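Local coordinates for protein cpftsy (Physcomitrella patens, PDB 4AK9) that probably binds and hydrolyses GTP as the chloroplast receptor for the signal recognition particle, helping to deliver proteins to the thylakoid membrane, at residues N138-K142 with E143-V147; N216-E219 with E220-C224. All blocks are in the same frame, centred on the assembly; numbering follows the deposited sequence.

In the fold
Both contacts belong to the SRP54-type GTPase domain, a P-loop NTPase fold in which helices pack round a largely parallel sheet. Interaction 1 comes first along the chain and closes helix 126-142, which follows the probable P-loop, before the chain enters strand 147-150. Interaction 2 lies later, within the first turns of helix 215-231. Their centres are about 29 Å apart and their nearest atoms about 17 Å, so the two do not touch. They share the sheet instead: F140 and V147 of interaction 1 lean on strand 202-205, whereas L221 and C224 of interaction 2 reach strand 117-123, which leads into that loop. Both thus probably belong to the framework round the nucleotide site.

Interaction 1 (N138-K142 with E143-V147); sequences NRFKK and EGVKV
F140 O takes two backbone N-H groups as the helix stops: V145 N at 3.0 Å with an N-H...O angle of 146°, and E143 N also at 3.0 Å but more bent. The two donors come from opposite faces of the F140 carbonyl plane, E143 N standing well above it. Beside them G144 N bonds to K141 O at 3.1 Å, nearly straight at the hydrogen. With G144 at positive phi as the C-prime residue, the bonds V145 N to F140 O and G144 N to K141 O make a Schellman motif that turns the chain out of helix 126-142 toward strand 147-150. Next to the turn, V147 CG2 presses on F140 CB at 3.4 Å, and V145 CG1 lies 3.9 Å from CD1 of the F140 ring; both methyls approach the ring obliquely. F140, V145 and V147 also touch strand 202-205, the neighbour of 147-150 in the sheet. K141 bends at its second torsion (chi2 -54°), which folds its chain back along the emerging strand: CD comes 3.4 Å from V145 O and CE 3.5 Å from V147 CB. K141 NZ comes up to V147 N without bonding to it, both being donors. Replacing K141 by an alanine would probably open a gap beside V147 CB and CG2, where CE now packs. K146 bonds to E198 O through NZ and makes a cation-pi contact with F200. The chemistry thus splits in two: backbone bonds satisfy carbonyls at the helix end, while the F140, V145 and V147 carbons pack the turn onto strand 202-205.

Interaction 2 (N216-E219 with E220-C224); sequences NLME and ELRGC
M218 and R222, one helical turn apart, run side by side and point the same way, with M218 CG over one face of the R222 guanidinium, 3.9 Å from CZ. M218 CG is brought there by a first torsion that sets it opposite the backbone N (chi1 173°); the sulfur beyond it is modelled too close to R222 NH1, so the exact placement of the M218 end is doubtful. The R222 chain runs extended from CG to NE, which donates to V261 O at the end of helix 251-261; M218 and L221 touch V261 too. Their backbone is a regular alpha-helix, the start of helix 215-231 in the P-loop GTPase fold, with an unbroken ladder of i to i+4 bonds from E220 N to G223 N; the rung shared by the side-chain pair joins R222 N to M218 O at 3.1 Å. E219 sends OE2 to a salt bridge with R226, while its OE1 stays 4.8 Å from R222 NH1, near but not in contact. L221 turns to the buried side, where its side chain meets V122 of strand 117-123, and C224 touches M120 of the same strand.

Interaction 1 (N138-K142 with E143-V147)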
loop_
_atom_site.group_PDB
_atom_site.type_symbol
_atom_site.label_atom_id
_atom_site.label_comp_id
_atom_site.label_asym_id
_atom_site.label_seq_id
_atom_site.Cartn_x
_atom_site.Cartn_y
_atom_site.Cartn_z
ATOM N N ASN A 138 12.625 -26.505 -11.162
ATOM C CA ASN A 138 12.092 -26.882 -12.455
ATOM C C ASN A 138 12.814 -26.144 -13.578
ATOM O O ASN A 138 13.072 -26.706 -14.648
ATOM C CB ASN A 138 10.588 -26.605 -12.491
ATOM C CG ASN A 138 10.000 -26.737 -13.889
ATOM O OD1 ASN A 138 9.763 -27.844 -14.370
ATOM N ND2 ASN A 138 9.764 -25.597 -14.547
ATOM N N ARG A 139 13.157 -24.879 -13.339
ATOM C CA ARG A 139 13.967 -24.137 -14.311
ATOM C C ARG A 139 15.356 -24.735 -14.512
ATOM O O ARG A 139 15.845 -24.818 -15.640
ATOM C CB ARG A 139 14.106 -22.653 -13.917
ATOM C CG ARG A 139 12.834 -21.872 -14.085
ATOM C CD ARG A 139 13.059 -20.380 -13.803
ATOM N NE ARG A 139 13.932 -19.769 -14.796
ATOM C CZ ARG A 139 13.539 -19.361 -16.000
ATOM N NH1 ARG A 139 12.273 -19.492 -16.387
ATOM N NH2 ARG A 139 14.425 -18.804 -16.815
ATOM N N PHE A 140 16.010 -25.122 -13.425
ATOM C CA PHE A 140 17.338 -25.710 -13.536
ATOM C C PHE A 140 17.302 -27.055 -14.251
ATOM O O PHE A 140 18.156 -27.346 -15.102
ATOM C CB PHE A 140 17.965 -25.873 -12.154
ATOM C CG PHE A 140 18.450 -24.583 -11.557
ATOM C CD1 PHE A 140 19.477 -23.878 -12.164
ATOM C CD2 PHE A 140 17.906 -24.100 -10.384
ATOM C CE1 PHE A 140 19.929 -22.682 -11.615
ATOM C CE2 PHE A 140 18.356 -22.913 -9.822
ATOM C CZ PHE A 140 19.364 -22.206 -10.430
ATOM N N LYS A 141 16.321 -27.870 -13.891
ATOM C CA LYS A 141 16.139 -29.203 -14.499
ATOM C C LYS A 141 15.912 -29.127 -16.001
ATOM O O LYS A 141 16.446 -29.929 -16.755
ATOM C CB LYS A 141 14.986 -29.942 -13.821
ATOM C CG LYS A 141 15.331 -30.345 -12.383
ATOM C CD LYS A 141 16.639 -31.152 -12.360
ATOM C CE LYS A 141 16.976 -31.685 -10.967
ATOM N NZ LYS A 141 18.285 -32.433 -10.941
ATOM N N LYS A 142 15.151 -28.128 -16.434
ATOM C CA LYS A 142 14.886 -27.936 -17.851
ATOM C C LYS A 142 16.149 -27.564 -18.616
ATOM O O LYS A 142 16.221 -27.739 -19.828
ATOM C CB LYS A 142 13.801 -26.872 -18.052
ATOM C CG LYS A 142 12.386 -27.428 -17.947
ATOM C CD LYS A 142 11.383 -26.328 -17.651
ATOM C CE LYS A 142 11.507 -25.159 -18.636
ATOM N NZ LYS A 142 11.359 -23.806 -17.973
ATOM N N GLU A 143 17.150 -27.065 -17.906
ATOM C CA GLU A 143 18.417 -26.716 -18.542
ATOM C C GLU A 143 19.519 -27.762 -18.356
ATOM O O GLU A 143 20.685 -27.507 -18.683
ATOM C CB GLU A 143 18.880 -25.335 -18.071
ATOM C CG GLU A 143 18.006 -24.213 -18.623
ATOM C CD GLU A 143 18.546 -22.810 -18.300
ATOM O OE1 GLU A 143 19.002 -22.591 -17.148
ATOM O OE2 GLU A 143 18.498 -21.941 -19.203
ATOM N N GLY A 144 19.153 -28.931 -17.831
ATOM C CA GLY A 144 20.094 -30.036 -17.697
ATOM C C GLY A 144 20.965 -29.959 -16.452
ATOM O O GLY A 144 21.892 -30.763 -16.259
ATOM N N VAL A 145 20.655 -28.983 -15.603
ATOM C CA VAL A 145 21.377 -28.753 -14.353
ATOM C C VAL A 145 20.955 -29.780 -13.282
ATOM O O VAL A 145 19.768 -30.078 -13.117
ATOM C CB VAL A 145 21.125 -27.300 -13.855
ATOM C CG1 VAL A 145 21.807 -27.034 -12.512
ATOM C CG2 VAL A 145 21.581 -26.298 -14.917
ATOM N N LYS A 146 21.938 -30.321 -12.571
ATOM C CA LYS A 146 21.688 -31.305 -11.517
ATOM C C LYS A 146 21.458 -30.633 -10.142
ATOM O O LYS A 146 22.379 -30.031 -9.562
ATOM C CB LYS A 146 22.871 -32.267 -11.452
ATOM C CG LYS A 146 22.779 -33.344 -10.395
ATOM C CD LYS A 146 23.978 -34.284 -10.532
ATOM C CE LYS A 146 23.968 -35.378 -9.466
ATOM N NZ LYS A 146 25.331 -35.991 -9.351
ATOM N N VAL A 147 20.242 -30.777 -9.610
ATOM C CA VAL A 147 19.796 -30.005 -8.449
ATOM C C VAL A 147 19.639 -30.856 -7.201
ATOM O O VAL A 147 19.088 -31.964 -7.264
ATOM C CB VAL A 147 18.400 -29.355 -8.708
ATOM C CG1 VAL A 147 17.896 -28.632 -7.470
ATOM C CG2 VAL A 147 18.465 -28.423 -9.903
#

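Interaction 2 (N216-E219 with E220-C224)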
loop_
_atom_site.group_PDB
_atom_site.type_symbol
_atom_site.label_atom_id
_atom_site.label_comp_id
_atom_site.label_asym_id
_atom_site.label_seq_id
_atom_site.Cartn_x
_atom_site.Cartn_y
_atom_site.Cartn_z
ATOM N N ASN A 216 16.061 -15.383 18.511
ATOM C CA ASN A 216 16.406 -16.779 18.263
ATOM C C ASN A 216 16.345 -17.159 16.800
ATOM O O ASN A 216 17.228 -17.838 16.303
ATOM C CB ASN A 216 15.526 -17.723 19.074
ATOM C CG ASN A 216 15.838 -17.677 20.554
ATOM O OD1 ASN A 216 16.830 -17.071 20.980
ATOM N ND2 ASN A 216 14.994 -18.322 21.353
ATOM N N LEU A 217 15.286 -16.732 16.120
ATOM C CA LEU A 217 15.141 -17.006 14.715
ATOM C C LEU A 217 16.243 -16.305 13.937
ATOM O O LEU A 217 16.795 -16.874 12.981
ATOM C CB LEU A 217 13.777 -16.512 14.228
ATOM C CG LEU A 217 13.096 -17.251 13.060
ATOM C CD1 LEU A 217 14.058 -18.056 12.164
ATOM C CD2 LEU A 217 11.977 -18.141 13.581
ATOM N N MET A 218 16.555 -15.077 14.345
ATOM C CA MET A 218 17.607 -14.307 13.689
ATOM C C MET A 218 18.905 -15.072 13.799
ATOM O O MET A 218 19.651 -15.206 12.821
ATOM C CB MET A 218 17.784 -12.935 14.342
ATOM C CG MET A 218 18.993 -12.177 13.799
ATOM S SD MET A 218 19.515 -10.765 14.823
ATOM C CE MET A 218 17.934 -9.924 15.002
ATOM N N GLU A 219 19.151 -15.592 14.990
ATOM C CA GLU A 219 20.399 -16.264 15.235
ATOM C C GLU A 219 20.481 -17.556 14.454
ATOM O O GLU A 219 21.548 -17.919 13.956
ATOM C CB GLU A 219 20.601 -16.497 16.727
ATOM C CG GLU A 219 22.018 -16.936 17.062
ATOM C CD GLU A 219 23.090 -16.180 16.252
ATOM O OE1 GLU A 219 23.068 -14.918 16.242
ATOM O OE2 GLU A 219 23.959 -16.852 15.624
ATOM N N GLU A 220 19.349 -18.252 14.335
ATOM C CA GLU A 220 19.276 -19.476 13.561
ATOM C C GLU A 220 19.570 -19.267 12.077
ATOM O O GLU A 220 20.287 -20.061 11.443
ATOM C CB GLU A 220 17.903 -20.146 13.754
ATOM C CG GLU A 220 17.729 -21.436 12.942
ATOM C CD GLU A 220 16.318 -22.015 13.029
ATOM O OE1 GLU A 220 15.789 -22.150 14.163
ATOM O OE2 GLU A 220 15.739 -22.332 11.960
ATOM N N LEU A 221 19.026 -18.197 11.500
ATOM C CA LEU A 221 19.296 -17.937 10.096
ATOM C C LEU A 221 20.769 -17.598 9.886
ATOM O O LEU A 221 21.387 -18.058 8.908
ATOM C CB LEU A 221 18.393 -16.802 9.586
ATOM C CG LEU A 221 18.474 -16.389 8.112
ATOM C CD1 LEU A 221 18.486 -17.588 7.114
ATOM C CD2 LEU A 221 17.291 -15.424 7.824
ATOM N N ARG A 222 21.334 -16.785 10.778
ATOM C CA ARG A 222 22.755 -16.442 10.641
ATOM C C ARG A 222 23.615 -17.692 10.795
ATOM O O ARG A 222 24.625 -17.854 10.103
ATOM C CB ARG A 222 23.146 -15.410 11.684
ATOM C CG ARG A 222 22.476 -14.084 11.479
ATOM C CD ARG A 222 23.080 -13.016 12.349
ATOM N NE ARG A 222 22.798 -11.679 11.809
ATOM C CZ ARG A 222 22.368 -10.673 12.556
ATOM N NH1 ARG A 222 22.167 -10.916 13.837
ATOM N NH2 ARG A 222 22.152 -9.444 12.049
ATOM N N GLY A 223 23.194 -18.572 11.702
ATOM C CA GLY A 223 23.880 -19.835 11.939
ATOM C C GLY A 223 23.842 -20.727 10.714
ATOM O O GLY A 223 24.799 -21.461 10.437
ATOM N N CYS A 224 22.732 -20.663 9.969
ATOM C CA CYS A 224 22.614 -21.397 8.716
ATOM C C CYS A 224 23.572 -20.855 7.674
ATOM O O CYS A 224 24.192 -21.627 6.930
ATOM C CB CYS A 224 21.181 -21.301 8.159
ATOM S SG CYS A 224 20.010 -22.374 8.990
#